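Local coordinates for protein delta toxin (Clostridium perfringens, PDB 2YGT) that probably forms pores in cell membranes as a haemolytic beta-pore-forming toxin, at residues 50-55 / 61-66; 161-166 / 171-176; 194-197 / 201-204. All blocks are in the same frame, centred on the assembly; numbering follows the deposited sequence.

In the fold
The chain is elongated and mostly beta, and the three contacts follow one another in sequence. Contact 1 and contact 2 are both antiparallel hairpins, in two different sheets. Their centres lie about 22 Å apart and their nearest atoms about 7 Å apart. Each carries a zinc ligand: D54 in contact 1, with H286 from another part of the chain, and D166 in contact 2. D110, known from this protein as a ligand of the second zinc site, lies about 7 Å from the side chain of Q163. Contact 3 (194-197 with 201-204) is in a long loop, away from these sites. Its centre is about 32 Å from that of contact 2 and about 51 Å from that of contact 1.

Contact 1: residues 50-55 / 61-66; sequences ASFVDD and MTTIIS. With ZN (zinc ion), chain B.
A50 meets two side chains of the partner strand, T63 and I65. Its CB lies 4.2 Å from T63 CG2, and its CA-H points at I64 O. S51 makes the paired bonds of the ladder. Its N donates to I64 O at 2.7 Å, almost straight at 172°. In return I64 N reaches S51 O at 3.0 Å from above the carbonyl plane. A water joins S51 OG to I64 O, so this carbonyl has two partners. F52 and T63 lie side by side and point the same way. T63 CG2 sits over one face of the F52 ring, 4.0 Å from its centroid. With T63 OG1 beside the backbone N (chi1 -59°), the hydroxyl comes within 3.1 Å of F52 CD2. V53 N bonds to T62 O at 2.9 Å. No direct return bond forms; a water takes its place, donating to V53 O and accepting from T62 N. D54 turns away from the partner strand, and its OD1 binds zinc at 2.2 Å together with H286. Both bonds at S51 are thus direct; V53 pairs one with a water bridge. The F52 side chain comes close to H286, which puts an apolar ring beside the metal site.

Contact 2: residues 161-166 / 171-176; sequences TIQTND and ASWNTE. With ZN (zinc ion), chain C.
Q163 and W173 lie side by side on the same face of the hairpin, pointing the same way. Q163 CB is 3.9 Å from W173 CD1 and also lies near S172 O. CG is anti to the backbone N (chi1 -176°), which carries the chain along the indole. Q163 CG lies 3.3 Å from S172 O. CD comes near W173 NE1. At the tip, NE2 sits 3.4 Å from W173 CZ2, with amide and ring planes 30° apart. NE2 and W173 NE1 are also close, but both are donors and do not bond. NE2 is satisfied by S111 OG and NE1 by P113 O, while F229 stacks on the indole. The other branch, OE1, accepts from a water at 2.6 Å. This water is also a zinc ligand, so Q163 is second shell to the ion. D166 OD2 binds the same zinc at 2.2 Å, and two more waters also bind the ion.

Earlier on the strand, T161 OG1 lies 3.0 Å from T175 OG1 but also bonds Q156 and Y154. I162 and N174 exchange two backbone bonds; the one from N174 N is nearly straight (171°) and in the carbonyl plane. The T164 and N174 side chains cross at about a right angle, with T164 CG2 3.3 Å from N174 ND2. A water links T164 OG1 to N174 OD1. T164 N donates to S172 O, and S172 N returns to N165 O at 2.9 Å. Two residues, T164 and N165, therefore face the single S172. This is a classic beta bulge in an antiparallel hairpin, immediately before the zinc ligand D166.

Contact 3: residues 194-197 / 201-204; sequences GNQM and SRYS
The amide of Q196 and the guanidinium of R202 meet with their planes 45° apart. Neither group lies flat on the other. Q196 OE1 approaches the guanidinium obliquely, 26° out of its plane. It accepts from R202 NE at 3.2 Å, with a bent angle of 136° at the hydrogen. R202 NH2 adds a second, weak bond to the same oxygen at 3.3 Å. OE1 is thus a bifurcated acceptor, with one bent and one weak bond. R202 also makes a cation-pi contact with the Y193 ring. The arginine chain is extended from CG to NE, and this length lets its end span the gap. The CA atoms of Q196 and R202 are 8.6 Å apart.

Both segments belong to the long loop between strand 170-177 and helix 219-222. Beside Q196 the loop is shaped by an Asx turn, in which N195 OD1 accepts from M197 N at 2.9 Å. Backbone bonds tie N195 to G265 and R202 to W263. A glycerol, probably from the crystallisation liquor, bonds R202 N and S204 OG.

Contact 1: residues 50-55 / 61-66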
ATOM      1  N   ALA A  50     -14.078   4.071   3.935  1.00 16.58           N
ATOM      2  CA  ALA A  50     -14.556   5.272   3.268  1.00 16.65           C
ATOM      3  C   ALA A  50     -15.144   6.257   4.273  1.00 21.21           C
ATOM      4  O   ALA A  50     -15.973   5.895   5.106  1.00 19.21           O
ATOM      5  CB  ALA A  50     -15.583   4.915   2.207  1.00 16.83           C
ATOM      6  N   SER A  51     -14.703   7.507   4.194  1.00 16.76           N
ATOM      7  CA  SER A  51     -15.292   8.566   4.996  1.00 20.08           C
ATOM      8  C   SER A  51     -16.016   9.547   4.092  1.00 18.83           C
ATOM      9  O   SER A  51     -15.386  10.399   3.465  1.00 18.41           O
ATOM     10  CB  SER A  51     -14.224   9.294   5.809  1.00 18.74           C
ATOM     11  OG  SER A  51     -13.753   8.479   6.861  1.00 32.01           O
ATOM     12  N   PHE A  52     -17.336   9.408   4.017  1.00 17.36           N
ATOM     13  CA  PHE A  52     -18.166  10.314   3.233  1.00 17.65           C
ATOM     14  C   PHE A  52     -18.367  11.617   3.993  1.00 25.83           C
ATOM     15  O   PHE A  52     -18.927  11.628   5.091  1.00 17.91           O
ATOM     16  CB  PHE A  52     -19.530   9.681   2.933  1.00 17.90           C
ATOM     17  CG  PHE A  52     -19.462   8.456   2.062  1.00 17.83           C
ATOM     18  CD1 PHE A  52     -19.255   7.205   2.620  1.00 17.66           C
ATOM     19  CD2 PHE A  52     -19.620   8.553   0.688  1.00 18.01           C
ATOM     20  CE1 PHE A  52     -19.194   6.074   1.825  1.00 17.65           C
ATOM     21  CE2 PHE A  52     -19.563   7.426  -0.112  1.00 18.01           C
ATOM     22  CZ  PHE A  52     -19.347   6.184   0.457  1.00 17.82           C
ATOM     23  N   VAL A  53     -17.910  12.720   3.416  1.00 19.52           N
ATOM     24  CA  VAL A  53     -18.098  14.015   4.048  1.00 22.72           C
ATOM     25  C   VAL A  53     -19.310  14.725   3.465  1.00 21.31           C
ATOM     26  O   VAL A  53     -19.433  14.858   2.248  1.00 20.75           O
ATOM     27  CB  VAL A  53     -16.865  14.916   3.887  1.00 24.09           C
ATOM     28  CG1 VAL A  53     -17.117  16.266   4.536  1.00 18.50           C
ATOM     29  CG2 VAL A  53     -15.632  14.249   4.483  1.00 17.79           C
ATOM     30  N   ASP A  54     -20.210  15.163   4.342  1.00 24.17           N
ATOM     31  CA  ASP A  54     -21.334  16.004   3.942  1.00 22.74           C
ATOM     32  C   ASP A  54     -21.092  17.443   4.375  1.00 22.41           C
ATOM     33  O   ASP A  54     -21.179  17.777   5.557  1.00 23.90           O
ATOM     34  CB  ASP A  54     -22.655  15.469   4.500  1.00 23.04           C
ATOM     35  CG  ASP A  54     -23.208  14.331   3.673  1.00 27.41           C
ATOM     36  OD1 ASP A  54     -22.499  13.900   2.742  1.00 24.34           O
ATOM     37  OD2 ASP A  54     -24.338  13.873   3.944  1.00 39.17           O
ATOM     38  N   ASP A  55     -20.780  18.284   3.399  1.00 20.92           N
ATOM     39  CA  ASP A  55     -20.382  19.659   3.651  1.00 22.31           C
ATOM     40  C   ASP A  55     -21.165  20.581   2.725  1.00 25.05           C
ATOM     41  O   ASP A  55     -20.803  20.763   1.564  1.00 22.18           O
ATOM     42  CB  ASP A  55     -18.875  19.805   3.416  1.00 21.15           C
ATOM     43  CG  ASP A  55     -18.384  21.221   3.620  1.00 25.56           C
ATOM     44  OD1 ASP A  55     -19.213  22.103   3.917  1.00 26.86           O
ATOM     45  OD2 ASP A  55     -17.163  21.452   3.483  1.00 29.99           O
ATOM     46  N   MET A  61     -19.178  17.051  -3.481  1.00 24.74           N
ATOM     47  CA  MET A  61     -19.105  15.995  -2.475  1.00 25.49           C
ATOM     48  C   MET A  61     -17.716  15.368  -2.404  1.00 26.14           C
ATOM     49  O   MET A  61     -17.090  15.101  -3.429  1.00 19.35           O
ATOM     50  CB  MET A  61     -20.152  14.914  -2.757  1.00 28.04           C
ATOM     51  CG  MET A  61     -21.589  15.408  -2.685  1.00 32.32           C
ATOM     52  SD  MET A  61     -22.785  14.063  -2.800  1.00 30.20           S
ATOM     53  CE  MET A  61     -22.398  13.403  -4.419  1.00 26.67           C
ATOM     54  N   THR A  62     -17.244  15.124  -1.184  1.00 18.89           N
ATOM     55  CA  THR A  62     -15.901  14.601  -0.968  1.00 18.47           C
ATOM     56  C   THR A  62     -15.926  13.327  -0.131  1.00 30.03           C
ATOM     57  O   THR A  62     -16.524  13.291   0.944  1.00 25.87           O
ATOM     58  CB  THR A  62     -14.996  15.637  -0.263  1.00 20.22           C
ATOM     59  OG1 THR A  62     -14.801  16.771  -1.116  1.00 18.91           O
ATOM     60  CG2 THR A  62     -13.643  15.028   0.077  1.00 18.07           C
ATOM     61  N   THR A  63     -15.270  12.284  -0.632  1.00 17.80           N
ATOM     62  CA  THR A  63     -15.126  11.041   0.115  1.00 18.91           C
ATOM     63  C   THR A  63     -13.659  10.640   0.236  1.00 21.75           C
ATOM     64  O   THR A  63     -12.957  10.500  -0.765  1.00 21.95           O
ATOM     65  CB  THR A  63     -15.914   9.891  -0.530  1.00 17.50           C
ATOM     66  OG1 THR A  63     -17.302  10.240  -0.598  1.00 22.68           O
ATOM     67  CG2 THR A  63     -15.761   8.623   0.292  1.00 18.03           C
ATOM     68  N   ILE A  64     -13.204  10.462   1.470  1.00 16.95           N
ATOM     69  CA  ILE A  64     -11.834  10.048   1.727  1.00 16.72           C
ATOM     70  C   ILE A  64     -11.783   8.536   1.884  1.00 16.51           C
ATOM     71  O   ILE A  64     -12.557   7.961   2.648  1.00 16.52           O
ATOM     72  CB  ILE A  64     -11.279  10.712   2.998  1.00 16.71           C
ATOM     73  CG1 ILE A  64     -11.395  12.231   2.895  1.00 16.97           C
ATOM     74  CG2 ILE A  64      -9.833  10.304   3.220  1.00 21.16           C
ATOM     75  CD1 ILE A  64     -11.073  12.962   4.185  1.00 17.06           C
ATOM     76  N   ILE A  65     -10.879   7.890   1.156  1.00 16.39           N
ATOM     77  CA  ILE A  65     -10.767   6.435   1.210  1.00 16.26           C
ATOM     78  C   ILE A  65      -9.408   5.958   1.716  1.00 16.09           C
ATOM     79  O   ILE A  65      -8.367   6.268   1.138  1.00 16.06           O
ATOM     80  CB  ILE A  65     -11.057   5.797  -0.158  1.00 27.54           C
ATOM     81  CG1 ILE A  65     -12.474   6.160  -0.612  1.00 27.96           C
ATOM     82  CG2 ILE A  65     -10.876   4.284  -0.094  1.00 19.14           C
ATOM     83  CD1 ILE A  65     -12.788   5.730  -2.021  1.00 33.54           C
ATOM     84  N   SER A  66      -9.435   5.203   2.808  1.00 16.06           N
ATOM     85  CA  SER A  66      -8.232   4.593   3.350  1.00 15.99           C
ATOM     86  C   SER A  66      -8.150   3.134   2.912  1.00 17.72           C
ATOM     87  O   SER A  66      -9.061   2.346   3.160  1.00 16.40           O
ATOM     88  CB  SER A  66      -8.213   4.696   4.878  1.00 16.08           C
ATOM     89  OG  SER A  66      -7.152   3.933   5.427  1.00 30.26           O
TER
HETATM   90 ZN    ZN B1291     -23.727  12.337   1.734  1.00 38.61          ZN
HETATM   91  O   HOH W   1     -11.375   7.237   5.474  1.00 38.34           O
HETATM   92  O   HOH W   2     -18.528  16.901   0.920  1.00 28.55           O

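Contact 2: residues 161-166 / 171-176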
ATOM      1  N   THR A 161       8.742   3.063  -1.312  1.00 18.82           N
ATOM      2  CA  THR A 161       7.455   3.219  -1.979  1.00 19.21           C
ATOM      3  C   THR A 161       7.491   4.402  -2.939  1.00 20.13           C
ATOM      4  O   THR A 161       7.896   5.507  -2.574  1.00 16.91           O
ATOM      5  CB  THR A 161       6.297   3.415  -0.969  1.00 14.12           C
ATOM      6  OG1 THR A 161       6.178   2.248  -0.146  1.00 17.09           O
ATOM      7  CG2 THR A 161       4.983   3.643  -1.702  1.00 14.12           C
ATOM      8  N   ILE A 162       7.076   4.162  -4.174  1.00 19.34           N
ATOM      9  CA  ILE A 162       6.966   5.232  -5.150  1.00 21.82           C
ATOM     10  C   ILE A 162       5.568   5.255  -5.755  1.00 16.63           C
ATOM     11  O   ILE A 162       5.013   4.212  -6.099  1.00 18.98           O
ATOM     12  CB  ILE A 162       8.003   5.074  -6.276  1.00 28.33           C
ATOM     13  CG1 ILE A 162       7.748   6.101  -7.380  1.00 32.30           C
ATOM     14  CG2 ILE A 162       7.952   3.672  -6.847  1.00 26.89           C
ATOM     15  CD1 ILE A 162       8.867   6.203  -8.386  1.00 38.11           C
ATOM     16  N   GLN A 163       4.991   6.446  -5.870  1.00 17.78           N
ATOM     17  CA  GLN A 163       3.716   6.586  -6.558  1.00 22.59           C
ATOM     18  C   GLN A 163       3.959   6.655  -8.057  1.00 20.07           C
ATOM     19  O   GLN A 163       4.513   7.631  -8.564  1.00 21.89           O
ATOM     20  CB  GLN A 163       2.941   7.815  -6.076  1.00 19.96           C
ATOM     21  CG  GLN A 163       1.564   7.928  -6.718  1.00 17.93           C
ATOM     22  CD  GLN A 163       0.634   8.858  -5.968  1.00 21.64           C
ATOM     23  OE1 GLN A 163       0.912  10.048  -5.821  1.00 18.20           O
ATOM     24  NE2 GLN A 163      -0.487   8.323  -5.504  1.00 22.21           N
ATOM     25  N   THR A 164       3.550   5.609  -8.762  1.00 15.23           N
ATOM     26  CA  THR A 164       3.832   5.494 -10.185  1.00 15.64           C
ATOM     27  C   THR A 164       2.725   6.116 -11.030  1.00 20.87           C
ATOM     28  O   THR A 164       2.944   6.487 -12.180  1.00 23.36           O
ATOM     29  CB  THR A 164       4.036   4.023 -10.581  1.00 30.58           C
ATOM     30  OG1 THR A 164       2.888   3.259 -10.187  1.00 25.70           O
ATOM     31  CG2 THR A 164       5.269   3.462  -9.882  1.00 15.50           C
ATOM     32  N   ASN A 165       1.535   6.231 -10.455  1.00 23.48           N
ATOM     33  CA  ASN A 165       0.433   6.907 -11.125  1.00 23.64           C
ATOM     34  C   ASN A 165      -0.323   7.802 -10.158  1.00 27.19           C
ATOM     35  O   ASN A 165      -0.606   7.408  -9.028  1.00 15.73           O
ATOM     36  CB  ASN A 165      -0.517   5.896 -11.767  1.00 29.61           C
ATOM     37  CG  ASN A 165       0.050   5.288 -13.030  1.00 36.03           C
ATOM     38  OD1 ASN A 165       0.095   5.934 -14.075  1.00 39.28           O
ATOM     39  ND2 ASN A 165       0.481   4.033 -12.944  1.00 40.59           N
ATOM     40  N   ASP A 166      -0.650   9.006 -10.612  1.00 28.18           N
ATOM     41  CA  ASP A 166      -1.340   9.979  -9.779  1.00 26.41           C
ATOM     42  C   ASP A 166      -2.236  10.874 -10.631  1.00 25.38           C
ATOM     43  O   ASP A 166      -1.890  12.020 -10.912  1.00 23.13           O
ATOM     44  CB  ASP A 166      -0.316  10.822  -9.017  1.00 23.83           C
ATOM     45  CG  ASP A 166      -0.958  11.793  -8.049  1.00 26.67           C
ATOM     46  OD1 ASP A 166      -2.088  11.532  -7.584  1.00 26.40           O
ATOM     47  OD2 ASP A 166      -0.320  12.819  -7.748  1.00 27.25           O
ATOM     48  N   ALA A 171      -4.562   6.011  -8.877  1.00 18.51           N
ATOM     49  CA  ALA A 171      -3.418   6.208  -8.000  1.00 20.77           C
ATOM     50  C   ALA A 171      -2.720   4.866  -7.830  1.00 15.82           C
ATOM     51  O   ALA A 171      -3.356   3.878  -7.468  1.00 15.95           O
ATOM     52  CB  ALA A 171      -3.868   6.753  -6.657  1.00 22.82           C
ATOM     53  N   SER A 172      -1.417   4.835  -8.099  1.00 17.79           N
ATOM     54  CA  SER A 172      -0.653   3.592  -8.085  1.00 17.92           C
ATOM     55  C   SER A 172       0.620   3.705  -7.253  1.00 19.83           C
ATOM     56  O   SER A 172       1.309   4.725  -7.297  1.00 18.95           O
ATOM     57  CB  SER A 172      -0.283   3.196  -9.510  1.00 16.11           C
ATOM     58  OG  SER A 172      -1.410   3.265 -10.352  1.00 28.93           O
ATOM     59  N   TRP A 173       0.941   2.646  -6.514  1.00 16.51           N
ATOM     60  CA  TRP A 173       2.148   2.629  -5.698  1.00 19.69           C
ATOM     61  C   TRP A 173       2.970   1.367  -5.928  1.00 21.97           C
ATOM     62  O   TRP A 173       2.434   0.262  -6.001  1.00 19.36           O
ATOM     63  CB  TRP A 173       1.804   2.748  -4.212  1.00 20.92           C
ATOM     64  CG  TRP A 173       1.108   4.017  -3.841  1.00 21.69           C
ATOM     65  CD1 TRP A 173       1.688   5.189  -3.455  1.00 14.31           C
ATOM     66  CD2 TRP A 173      -0.306   4.240  -3.815  1.00 14.61           C
ATOM     67  NE1 TRP A 173       0.720   6.132  -3.190  1.00 22.26           N
ATOM     68  CE2 TRP A 173      -0.512   5.573  -3.406  1.00 18.12           C
ATOM     69  CE3 TRP A 173      -1.418   3.440  -4.100  1.00 14.89           C
ATOM     70  CZ2 TRP A 173      -1.784   6.124  -3.275  1.00 21.20           C
ATOM     71  CZ3 TRP A 173      -2.681   3.991  -3.969  1.00 14.99           C
ATOM     72  CH2 TRP A 173      -2.853   5.319  -3.561  1.00 14.81           C
ATOM     73  N   ASN A 174       4.279   1.551  -6.049  1.00 26.11           N
ATOM     74  CA  ASN A 174       5.219   0.441  -6.089  1.00 19.48           C
ATOM     75  C   ASN A 174       6.033   0.417  -4.808  1.00 17.13           C
ATOM     76  O   ASN A 174       6.722   1.385  -4.477  1.00 14.46           O
ATOM     77  CB  ASN A 174       6.161   0.559  -7.288  1.00 25.07           C
ATOM     78  CG  ASN A 174       5.558  -0.000  -8.562  1.00 43.43           C
ATOM     79  OD1 ASN A 174       4.536  -0.687  -8.531  1.00 50.62           O
ATOM     80  ND2 ASN A 174       6.197   0.283  -9.692  1.00 51.98           N
ATOM     81  N   THR A 175       5.938  -0.687  -4.079  1.00 17.08           N
ATOM     82  CA  THR A 175       6.797  -0.912  -2.928  1.00 17.31           C
ATOM     83  C   THR A 175       7.810  -1.998  -3.280  1.00 22.47           C
ATOM     84  O   THR A 175       7.495  -3.190  -3.277  1.00 17.44           O
ATOM     85  CB  THR A 175       5.987  -1.294  -1.685  1.00 14.70           C
ATOM     86  OG1 THR A 175       5.051  -0.247  -1.404  1.00 14.55           O
ATOM     87  CG2 THR A 175       6.902  -1.480  -0.492  1.00 14.70           C
ATOM     88  N   GLU A 176       9.028  -1.564  -3.590  1.00 18.43           N
ATOM     89  CA  GLU A 176      10.060  -2.449  -4.112  1.00 18.20           C
ATOM     90  C   GLU A 176      11.274  -2.511  -3.193  1.00 18.06           C
ATOM     91  O   GLU A 176      11.636  -1.520  -2.558  1.00 14.74           O
ATOM     92  CB  GLU A 176      10.486  -1.971  -5.500  1.00 25.29           C
ATOM     93  CG  GLU A 176      11.441  -2.903  -6.226  1.00 30.57           C
ATOM     94  CD  GLU A 176      11.756  -2.423  -7.630  1.00 44.00           C
ATOM     95  OE1 GLU A 176      10.962  -1.629  -8.182  1.00 39.05           O
ATOM     96  OE2 GLU A 176      12.797  -2.837  -8.183  1.00 54.07           O
TER
HETATM   97 ZN    ZN C1292      -0.424  13.994  -5.860  1.00 23.82          ZN
HETATM   98  O   HOH W   3      -0.150  11.971  -4.482  1.00 23.10           O
HETATM   99  O   HOH W   4       2.707   0.655  -9.823  1.00 58.48           O
HETATM  100  O   HOH W   5       1.895  14.122  -5.862  1.00 22.94           O
HETATM  101  O   HOH W   6      -0.595  15.549  -4.023  1.00 13.74           O

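Contact 3: residues 194-197 / 201-204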
ATOM      1  N   GLY A 194      29.387 -13.376  -6.243  1.00 19.65           N
ATOM      2  CA  GLY A 194      28.196 -12.978  -6.970  1.00 19.31           C
ATOM      3  C   GLY A 194      27.397 -11.940  -6.205  1.00 20.89           C
ATOM      4  O   GLY A 194      27.966 -11.015  -5.628  1.00 22.85           O
ATOM      5  N   ASN A 195      26.077 -12.090  -6.201  1.00 21.14           N
ATOM      6  CA  ASN A 195      25.195 -11.202  -5.452  1.00 18.23           C
ATOM      7  C   ASN A 195      24.922 -11.787  -4.072  1.00 22.38           C
ATOM      8  O   ASN A 195      24.325 -12.856  -3.956  1.00 18.69           O
ATOM      9  CB  ASN A 195      23.882 -10.985  -6.213  1.00 18.00           C
ATOM     10  CG  ASN A 195      22.915 -10.073  -5.472  1.00 22.91           C
ATOM     11  OD1 ASN A 195      22.737 -10.188  -4.260  1.00 23.86           O
ATOM     12  ND2 ASN A 195      22.276  -9.166  -6.206  1.00 17.27           N
ATOM     13  N   GLN A 196      25.349 -11.078  -3.029  1.00 18.32           N
ATOM     14  CA  GLN A 196      25.326 -11.620  -1.672  1.00 18.63           C
ATOM     15  C   GLN A 196      24.218 -11.043  -0.792  1.00 18.37           C
ATOM     16  O   GLN A 196      24.286 -11.134   0.436  1.00 28.19           O
ATOM     17  CB  GLN A 196      26.675 -11.379  -0.986  1.00 18.92           C
ATOM     18  CG  GLN A 196      27.892 -11.658  -1.849  1.00 19.14           C
ATOM     19  CD  GLN A 196      29.147 -10.995  -1.305  1.00 26.71           C
ATOM     20  OE1 GLN A 196      29.677 -11.395  -0.266  1.00 19.79           O
ATOM     21  NE2 GLN A 196      29.625  -9.974  -2.006  1.00 19.12           N
ATOM     22  N   MET A 197      23.192 -10.466  -1.409  1.00 18.45           N
ATOM     23  CA  MET A 197      22.168  -9.757  -0.646  1.00 17.67           C
ATOM     24  C   MET A 197      21.479 -10.611   0.425  1.00 17.99           C
ATOM     25  O   MET A 197      21.213 -10.124   1.524  1.00 21.16           O
ATOM     26  CB  MET A 197      21.150  -9.066  -1.568  1.00 21.58           C
ATOM     27  CG  MET A 197      20.292  -9.994  -2.404  1.00 31.14           C
ATOM     28  SD  MET A 197      19.373  -9.073  -3.662  1.00 31.01           S
ATOM     29  CE  MET A 197      18.612  -7.805  -2.661  1.00 16.50           C
ATOM     30  N   SER A 201      26.404 -16.577   4.692  1.00 24.19           N
ATOM     31  CA  SER A 201      27.847 -16.729   4.795  1.00 32.46           C
ATOM     32  C   SER A 201      28.426 -17.214   3.476  1.00 30.63           C
ATOM     33  O   SER A 201      27.702 -17.709   2.612  1.00 23.61           O
ATOM     34  CB  SER A 201      28.215 -17.701   5.917  1.00 35.55           C
ATOM     35  OG  SER A 201      28.064 -19.047   5.501  1.00 24.07           O
ATOM     36  N   ARG A 202      29.738 -17.073   3.331  1.00 27.51           N
ATOM     37  CA  ARG A 202      30.418 -17.419   2.090  1.00 24.09           C
ATOM     38  C   ARG A 202      30.993 -18.832   2.113  1.00 26.35           C
ATOM     39  O   ARG A 202      31.310 -19.392   1.066  1.00 36.71           O
ATOM     40  CB  ARG A 202      31.536 -16.413   1.817  1.00 30.63           C
ATOM     41  CG  ARG A 202      31.072 -14.966   1.846  1.00 37.01           C
ATOM     42  CD  ARG A 202      32.240 -14.011   2.035  1.00 39.09           C
ATOM     43  NE  ARG A 202      31.855 -12.624   1.788  1.00 45.59           N
ATOM     44  CZ  ARG A 202      32.698 -11.597   1.834  1.00 55.03           C
ATOM     45  NH1 ARG A 202      33.977 -11.802   2.120  1.00 63.35           N
ATOM     46  NH2 ARG A 202      32.266 -10.366   1.592  1.00 53.27           N
ATOM     47  N   TYR A 203      31.121 -19.408   3.305  1.00 25.83           N
ATOM     48  CA  TYR A 203      31.810 -20.685   3.447  1.00 26.29           C
ATOM     49  C   TYR A 203      31.115 -21.687   4.370  1.00 25.72           C
ATOM     50  O   TYR A 203      31.676 -22.737   4.677  1.00 29.09           O
ATOM     51  CB  TYR A 203      33.249 -20.449   3.917  1.00 25.43           C
ATOM     52  CG  TYR A 203      34.065 -19.632   2.944  1.00 27.09           C
ATOM     53  CD1 TYR A 203      34.581 -20.211   1.791  1.00 27.43           C
ATOM     54  CD2 TYR A 203      34.304 -18.283   3.165  1.00 24.46           C
ATOM     55  CE1 TYR A 203      35.319 -19.472   0.888  1.00 28.78           C
ATOM     56  CE2 TYR A 203      35.043 -17.532   2.267  1.00 24.07           C
ATOM     57  CZ  TYR A 203      35.548 -18.133   1.132  1.00 33.66           C
ATOM     58  OH  TYR A 203      36.283 -17.395   0.232  1.00 32.26           O
ATOM     59  N   SER A 204      29.899 -21.374   4.805  1.00 33.72           N
ATOM     60  CA  SER A 204      29.200 -22.237   5.757  1.00 36.73           C
ATOM     61  C   SER A 204      27.767 -22.554   5.333  1.00 31.01           C
ATOM     62  O   SER A 204      27.252 -21.992   4.365  1.00 25.16           O
ATOM     63  CB  SER A 204      29.194 -21.599   7.151  1.00 37.52           C
ATOM     64  OG  SER A 204      30.498 -21.203   7.543  1.00 49.28           O
TER